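Local coordinates for protein superoxide dismutase (Chaetomium thermophilum, PDB 4BR6) that probably destroys superoxide radicals, converting them to hydrogen peroxide and dioxygen at a manganese centre, at residues I22-L25 against H26-H30; H30-T33 against Y34-L38; E171-K174 against A175-F178. All blocks are in the same frame, centred on the assembly; numbering follows the deposited sequence.

Interaction 1: I22-L25 against H26-H30; sequences IMEL and HHSKH. With MN3 (manganese (III) ion), chain I.
Ser28 turns its hydroxyl back over the preceding turn, with OG lodged between the backbone N and the carbonyl carbon (chi1 72°) and donating to Glu24 O at 2.6 Å. The same oxygen takes Ser28 N at 2.8 Å; the two donors arrive from opposite faces of the peptide plane, the hydroxyl standing 45° out of it, so one residue grips one carbonyl twice. One residue on, Leu25 O is also shared, by Lys29 N at 2.9 Å and by His30 N at 3.0 Å. The second of these bonds is the straighter and spans five residues, which marks a pi-type widening of the helix at 26-30. The bent Lys29 chain brings CG within 3.9 Å of Leu25 CD2. His26 has its CG anti to the backbone N (chi1 -152°), a turn that carries the ring off the helix until NE2 binds the manganese ion at 2.4 Å. His74, Asp160 and His164 supply the other protein ligands, and a water sits 2.5 Å from the metal. Helix 20-50 lends the alpha-hairpin domain's first ligand to the site, while Ile22 and Leu25 pack on Leu168 of helix 167-170 and His30 NE2 is hydrogen-bonded to Tyr167 OH of the second subunit.

Interaction 2: H30-T33 against Y34-L38; sequences HHQT and YVNGL
Gln32 and Asn36, one turn apart on the outer side of helix 20-50, bring their amides together with planes only 26° apart. Gln32 NE2 donates to Asn36 OD1 at 3.3 Å; the acceptor lies near the plane of the glutamine amide, whereas the donor stands above the plane of the asparagine carbonyl, away from the direction of its lone pairs. The bend of the glutamine chain at chi2 (69°) swings NE2 forward to this bond. Underneath, Asn36 N binds Gln32 O at 3.0 Å, so these two residues are joined through backbone and side chain alike. The buried side of this long first helix of the alpha-hairpin domain faces helix 61-79 and the manganese site. There His31 crosses Val35 at an angle, CD2 lying 4.1 Å from Val35 CG2, and the imidazole is held at both nitrogens, ND1 by Trp78 and NE2 by His71. Tyr34 folds back along the helix (chi1 -68°), which sets CD2 3.3 Å from His30 O, the carbonyl that also accepts a weak bond from Tyr34 N. Beyond this backbone contact the phenol ring meets that of the metal ligand His74 and turns edge-to-face with Phe66, while its OH is hydrogen-bonded to Gln146 NE2.

Interaction 3: E171-K174 against A175-F178; sequences ENRK and AEYF
Arg173 NE reaches Glu176 OE1 at 3.1 Å in a nearly straight salt bridge (167°) at the start of helix 174-180, where Arg173 holds the N-cap position. The oxygen lies in the guanidinium plane, but the carboxylate is turned 51° from that plane and is met from above. A water bridges the same two side chains, accepting from Arg173 NH2 and donating to Glu176 OE1 at 2.8 Å. The bend at chi3 (-51°) lays the guanidinium back across the segment, so that NH1 can bind Glu171 OE1 at 2.7 Å, again in its own plane, on the anti side of the carboxylate. Glu171, the first residue beyond helix 167-170, where phi turns positive, also pairs with Arg21 of the second subunit, and the network therefore runs from the first turn of one helix to a subunit boundary. In the backbone, Arg173 centres an inverse gamma turn, and its carbonyl accepts Glu176 N from above its plane. On the inner side Lys174 and Phe178 lie side by side and point the same way, with Lys174 CB 3.8 Å from Phe178 CE2; the lysine continues to Thr119 O, and the phenyl ring packs on helix 107-119. Tyr177 reaches Asp160 O through its OH. Lys174 O accepts Phe178 N at 2.9 Å and sits over one face of the Phe178 ring, offset toward the rim.

Interactions 1 and 2 are successive turns of helix 20-50, sharing His30 and joined by a probable backbone bond from His31 N to His26 O. Both turn a buried side toward the metal site: interaction 1 supplies a metal ligand directly, and interaction 2 sets Tyr34 and His31 beside the ligand His74. Interaction 3 belongs to the C-terminal domain and touches neither, its nearest atoms being about 6 Å from interaction 1. Its outer side carries a charged network, in contrast to the neutral amide pair of interaction 2, yet Tyr177 still faces inward, to Asp160. Interactions 1 and 3 both reach the second subunit, Leu25 and Lys29 packing on Glu171 and Asn172 of the other copy.

Interaction 1: I22-L25 against H26-H30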
loop_
_atom_site.group_PDB
_atom_site.type_symbol
_atom_site.label_atom_id
_atom_site.label_comp_id
_atom_site.label_asym_id
_atom_site.label_seq_id
_atom_site.Cartn_x
_atom_site.Cartn_y
_atom_site.Cartn_z
ATOM N N ILE B 22 -9.941 27.587 -7.273
ATOM C CA ILE B 22 -9.207 26.337 -7.176
ATOM C C ILE B 22 -7.714 26.621 -7.159
ATOM O O ILE B 22 -7.011 26.193 -6.248
ATOM C CB ILE B 22 -9.551 25.378 -8.328
ATOM C CG1 ILE B 22 -10.966 24.823 -8.135
ATOM C CG2 ILE B 22 -8.529 24.230 -8.411
ATOM C CD1 ILE B 22 -11.490 23.985 -9.282
ATOM N N MET B 23 -7.242 27.359 -8.158
ATOM C CA MET B 23 -5.829 27.685 -8.275
ATOM C C MET B 23 -5.335 28.371 -6.999
ATOM O O MET B 23 -4.298 28.007 -6.452
ATOM C CB MET B 23 -5.573 28.586 -9.482
ATOM C CG MET B 23 -5.733 27.913 -10.846
ATOM S SD MET B 23 -4.639 26.500 -11.155
ATOM C CE MET B 23 -3.020 27.211 -10.863
ATOM N N GLU B 24 -6.095 29.353 -6.524
ATOM C CA GLU B 24 -5.738 30.093 -5.314
ATOM C C GLU B 24 -5.541 29.177 -4.107
ATOM O O GLU B 24 -4.504 29.229 -3.433
ATOM C CB GLU B 24 -6.802 31.150 -4.985
ATOM C CG GLU B 24 -6.612 31.802 -3.606
ATOM C CD GLU B 24 -7.465 33.036 -3.407
ATOM O OE1 GLU B 24 -8.703 32.891 -3.342
ATOM O OE2 GLU B 24 -6.894 34.146 -3.315
ATOM N N LEU B 25 -6.542 28.345 -3.842
ATOM C CA LEU B 25 -6.496 27.386 -2.740
ATOM C C LEU B 25 -5.380 26.368 -2.928
ATOM O O LEU B 25 -4.596 26.100 -2.023
ATOM C CB LEU B 25 -7.815 26.617 -2.659
ATOM C CG LEU B 25 -9.058 27.350 -2.161
ATOM C CD1 LEU B 25 -10.265 26.425 -2.228
ATOM C CD2 LEU B 25 -8.855 27.846 -0.752
ATOM N N HIS B 26 -5.353 25.771 -4.110
ATOM C CA HIS B 26 -4.395 24.727 -4.440
ATOM C C HIS B 26 -2.952 25.163 -4.161
ATOM O O HIS B 26 -2.132 24.363 -3.710
ATOM C CB HIS B 26 -4.540 24.391 -5.915
ATOM C CG HIS B 26 -4.167 22.992 -6.269
ATOM N ND1 HIS B 26 -4.376 22.479 -7.529
ATOM C CD2 HIS B 26 -3.616 21.992 -5.541
ATOM C CE1 HIS B 26 -3.955 21.229 -7.566
ATOM N NE2 HIS B 26 -3.493 20.910 -6.373
ATOM N N HIS B 27 -2.665 26.437 -4.425
ATOM C CA HIS B 27 -1.322 27.008 -4.287
ATOM C C HIS B 27 -1.095 27.586 -2.900
ATOM O O HIS B 27 -0.199 27.146 -2.178
ATOM C CB HIS B 27 -1.135 28.115 -5.332
ATOM C CG HIS B 27 0.237 28.722 -5.358
ATOM N ND1 HIS B 27 0.500 29.987 -4.875
ATOM C CD2 HIS B 27 1.414 28.259 -5.847
ATOM C CE1 HIS B 27 1.779 30.267 -5.047
ATOM N NE2 HIS B 27 2.357 29.236 -5.633
ATOM N N SER B 28 -1.909 28.573 -2.533
ATOM C CA SER B 28 -1.719 29.302 -1.282
ATOM C C SER B 28 -1.972 28.425 -0.057
ATOM O O SER B 28 -1.304 28.587 0.958
ATOM C CB SER B 28 -2.600 30.559 -1.234
ATOM O OG SER B 28 -3.970 30.236 -1.061
ATOM N N LYS B 29 -2.922 27.497 -0.148
ATOM C CA LYS B 29 -3.262 26.647 0.987
ATOM C C LYS B 29 -2.597 25.285 0.884
ATOM O O LYS B 29 -1.767 24.942 1.715
ATOM C CB LYS B 29 -4.783 26.481 1.132
ATOM C CG LYS B 29 -5.550 27.786 1.350
ATOM C CD LYS B 29 -5.017 28.549 2.556
ATOM C CE LYS B 29 -5.805 29.814 2.815
ATOM N NZ LYS B 29 -5.157 30.661 3.848
ATOM N N HIS B 30 -2.958 24.515 -0.140
ATOM C CA HIS B 30 -2.550 23.115 -0.218
ATOM C C HIS B 30 -1.043 22.924 -0.329
ATOM O O HIS B 30 -0.436 22.237 0.490
ATOM C CB HIS B 30 -3.256 22.415 -1.378
ATOM C CG HIS B 30 -4.668 22.034 -1.072
ATOM N ND1 HIS B 30 -4.986 20.951 -0.283
ATOM C CD2 HIS B 30 -5.843 22.595 -1.434
ATOM C CE1 HIS B 30 -6.299 20.857 -0.183
ATOM N NE2 HIS B 30 -6.840 21.842 -0.870
HETATM MN MN MN3 I . -2.871 18.790 -5.441
HETATM O O HOH W 1 -2.591 16.789 -3.934
#

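Interaction 2: H30-T33 against Y34-L38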
loop_
_atom_site.group_PDB
_atom_site.type_symbol
_atom_site.label_atom_id
_atom_site.label_comp_id
_atom_site.label_asym_id
_atom_site.label_seq_id
_atom_site.Cartn_x
_atom_site.Cartn_y
_atom_site.Cartn_z
ATOM N N HIS B 30 -2.958 24.515 -0.140
ATOM C CA HIS B 30 -2.550 23.115 -0.218
ATOM C C HIS B 30 -1.043 22.924 -0.329
ATOM O O HIS B 30 -0.436 22.237 0.490
ATOM C CB HIS B 30 -3.256 22.415 -1.378
ATOM C CG HIS B 30 -4.668 22.034 -1.072
ATOM N ND1 HIS B 30 -4.986 20.951 -0.283
ATOM C CD2 HIS B 30 -5.843 22.595 -1.434
ATOM C CE1 HIS B 30 -6.299 20.857 -0.183
ATOM N NE2 HIS B 30 -6.840 21.842 -0.870
ATOM N N HIS B 31 -0.436 23.529 -1.342
ATOM C CA HIS B 31 1.006 23.406 -1.543
ATOM C C HIS B 31 1.796 24.015 -0.373
ATOM O O HIS B 31 2.836 23.492 0.019
ATOM C CB HIS B 31 1.394 24.088 -2.853
ATOM C CG HIS B 31 2.793 23.796 -3.310
ATOM N ND1 HIS B 31 3.298 24.336 -4.459
ATOM C CD2 HIS B 31 3.775 23.034 -2.778
ATOM C CE1 HIS B 31 4.547 23.925 -4.629
ATOM N NE2 HIS B 31 4.857 23.140 -3.622
ATOM N N GLN B 32 1.307 25.122 0.173
ATOM C CA GLN B 32 1.971 25.766 1.297
ATOM C C GLN B 32 2.048 24.804 2.482
ATOM O O GLN B 32 3.055 24.752 3.186
ATOM C CB GLN B 32 1.214 27.029 1.711
ATOM C CG GLN B 32 1.862 27.845 2.833
ATOM C CD GLN B 32 3.157 28.519 2.413
ATOM O OE1 GLN B 32 3.150 29.452 1.603
ATOM N NE2 GLN B 32 4.277 28.063 2.973
ATOM N N THR B 33 0.968 24.056 2.700
ATOM C CA THR B 33 0.898 23.074 3.779
ATOM C C THR B 33 1.981 22.007 3.619
ATOM O O THR B 33 2.601 21.584 4.599
ATOM C CB THR B 33 -0.495 22.410 3.797
ATOM O OG1 THR B 33 -1.492 23.431 3.879
ATOM C CG2 THR B 33 -0.657 21.450 4.967
ATOM N N TYR B 34 2.215 21.592 2.377
ATOM C CA TYR B 34 3.248 20.604 2.060
ATOM C C TYR B 34 4.654 21.155 2.285
ATOM O O TYR B 34 5.524 20.441 2.782
ATOM C CB TYR B 34 3.113 20.128 0.604
ATOM C CG TYR B 34 1.873 19.296 0.327
ATOM C CD1 TYR B 34 1.476 18.279 1.179
ATOM C CD2 TYR B 34 1.095 19.545 -0.787
ATOM C CE1 TYR B 34 0.335 17.538 0.916
ATOM C CE2 TYR B 34 -0.026 18.813 -1.049
ATOM C CZ TYR B 34 -0.406 17.819 -0.209
ATOM O OH TYR B 34 -1.541 17.120 -0.526
ATOM N N VAL B 35 4.881 22.415 1.915
ATOM C CA VAL B 35 6.157 23.069 2.196
ATOM C C VAL B 35 6.454 23.066 3.702
ATOM O O VAL B 35 7.543 22.670 4.130
ATOM C CB VAL B 35 6.183 24.531 1.661
ATOM C CG1 VAL B 35 7.404 25.304 2.190
ATOM C CG2 VAL B 35 6.178 24.530 0.138
ATOM N N ASN B 36 5.491 23.506 4.503
ATOM C CA ASN B 36 5.714 23.624 5.939
ATOM C C ASN B 36 5.975 22.251 6.548
ATOM O O ASN B 36 6.841 22.092 7.426
ATOM C CB ASN B 36 4.512 24.282 6.617
ATOM C CG ASN B 36 4.254 25.696 6.121
ATOM O OD1 ASN B 36 5.159 26.385 5.657
ATOM N ND2 ASN B 36 3.016 26.135 6.224
ATOM N N GLY B 37 5.231 21.261 6.056
ATOM C CA GLY B 37 5.333 19.900 6.546
ATOM C C GLY B 37 6.688 19.325 6.208
ATOM O O GLY B 37 7.267 18.592 6.995
ATOM N N LEU B 38 7.201 19.683 5.038
ATOM C CA LEU B 38 8.519 19.238 4.616
ATOM C C LEU B 38 9.638 19.768 5.526
ATOM O O LEU B 38 10.443 18.998 6.036
ATOM C CB LEU B 38 8.774 19.654 3.170
ATOM C CG LEU B 38 10.160 19.303 2.636
ATOM C CD1 LEU B 38 10.505 17.821 2.807
ATOM C CD2 LEU B 38 10.248 19.715 1.199
#

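Interaction 3: E171-K174 against A175-F178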
loop_
_atom_site.group_PDB
_atom_site.type_symbol
_atom_site.label_atom_id
_atom_site.label_comp_id
_atom_site.label_asym_id
_atom_site.label_seq_id
_atom_site.Cartn_x
_atom_site.Cartn_y
_atom_site.Cartn_z
ATOM N N GLU B 171 -17.170 19.278 -9.635
ATOM C CA GLU B 171 -17.802 18.317 -8.746
ATOM C C GLU B 171 -17.330 16.896 -9.094
ATOM O O GLU B 171 -16.145 16.677 -9.321
ATOM C CB GLU B 171 -19.326 18.459 -8.819
ATOM C CG GLU B 171 -19.817 19.802 -8.285
ATOM C CD GLU B 171 -21.275 20.094 -8.599
ATOM O OE1 GLU B 171 -21.826 19.543 -9.578
ATOM O OE2 GLU B 171 -21.877 20.891 -7.856
ATOM N N ASN B 172 -18.256 15.945 -9.154
ATOM C CA ASN B 172 -17.929 14.544 -9.441
ATOM C C ASN B 172 -17.519 14.261 -10.888
ATOM O O ASN B 172 -17.107 13.146 -11.217
ATOM C CB ASN B 172 -19.137 13.659 -9.120
ATOM C CG ASN B 172 -20.331 13.982 -9.982
ATOM O OD1 ASN B 172 -20.867 15.077 -9.910
ATOM N ND2 ASN B 172 -20.749 13.032 -10.808
ATOM N N ARG B 173 -17.648 15.265 -11.745
ATOM C CA ARG B 173 -17.476 15.085 -13.176
ATOM C C ARG B 173 -16.011 15.241 -13.538
ATOM O O ARG B 173 -15.621 16.162 -14.243
ATOM C CB ARG B 173 -18.334 16.099 -13.942
ATOM C CG ARG B 173 -19.799 16.031 -13.585
ATOM C CD ARG B 173 -20.625 17.096 -14.305
ATOM N NE ARG B 173 -20.052 18.433 -14.156
ATOM C CZ ARG B 173 -20.258 19.221 -13.104
ATOM N NH1 ARG B 173 -21.026 18.821 -12.104
ATOM N NH2 ARG B 173 -19.696 20.420 -13.053
ATOM N N LYS B 174 -15.208 14.311 -13.033
ATOM C CA LYS B 174 -13.769 14.365 -13.184
ATOM C C LYS B 174 -13.370 14.240 -14.647
ATOM O O LYS B 174 -12.326 14.750 -15.044
ATOM C CB LYS B 174 -13.124 13.268 -12.330
ATOM C CG LYS B 174 -13.652 11.869 -12.598
ATOM C CD LYS B 174 -13.103 10.864 -11.586
ATOM C CE LYS B 174 -13.247 9.422 -12.047
ATOM N NZ LYS B 174 -12.636 8.471 -11.084
ATOM N N ALA B 175 -14.207 13.587 -15.455
ATOM C CA ALA B 175 -13.887 13.410 -16.873
ATOM C C ALA B 175 -13.846 14.746 -17.600
ATOM O O ALA B 175 -13.119 14.903 -18.578
ATOM C CB ALA B 175 -14.878 12.483 -17.562
ATOM N N GLU B 176 -14.643 15.696 -17.131
ATOM C CA GLU B 176 -14.669 17.031 -17.708
ATOM C C GLU B 176 -13.409 17.804 -17.339
ATOM O O GLU B 176 -12.850 18.549 -18.159
ATOM C CB GLU B 176 -15.903 17.791 -17.230
ATOM C CG GLU B 176 -17.187 17.338 -17.878
ATOM C CD GLU B 176 -18.410 18.048 -17.324
ATOM O OE1 GLU B 176 -18.242 19.064 -16.630
ATOM O OE2 GLU B 176 -19.540 17.590 -17.573
ATOM N N TYR B 177 -12.956 17.630 -16.103
ATOM C CA TYR B 177 -11.690 18.221 -15.680
ATOM C C TYR B 177 -10.536 17.655 -16.497
ATOM O O TYR B 177 -9.738 18.415 -17.047
ATOM C CB TYR B 177 -11.448 17.990 -14.192
ATOM C CG TYR B 177 -10.010 18.175 -13.731
ATOM C CD1 TYR B 177 -9.392 19.425 -13.756
ATOM C CD2 TYR B 177 -9.272 17.101 -13.258
ATOM C CE1 TYR B 177 -8.094 19.585 -13.326
ATOM C CE2 TYR B 177 -7.967 17.267 -12.824
ATOM C CZ TYR B 177 -7.390 18.511 -12.858
ATOM O OH TYR B 177 -6.094 18.699 -12.430
ATOM N N PHE B 178 -10.453 16.322 -16.575
ATOM C CA PHE B 178 -9.354 15.667 -17.283
ATOM C C PHE B 178 -9.284 16.094 -18.758
ATOM O O PHE B 178 -8.198 16.193 -19.316
ATOM C CB PHE B 178 -9.471 14.135 -17.212
ATOM C CG PHE B 178 -9.424 13.565 -15.811
ATOM C CD1 PHE B 178 -8.641 14.129 -14.839
ATOM C CD2 PHE B 178 -10.184 12.460 -15.478
ATOM C CE1 PHE B 178 -8.608 13.605 -13.574
ATOM C CE2 PHE B 178 -10.148 11.941 -14.215
ATOM C CZ PHE B 178 -9.358 12.513 -13.267
HETATM O O HOH W 2 -19.356 21.357 -15.550
#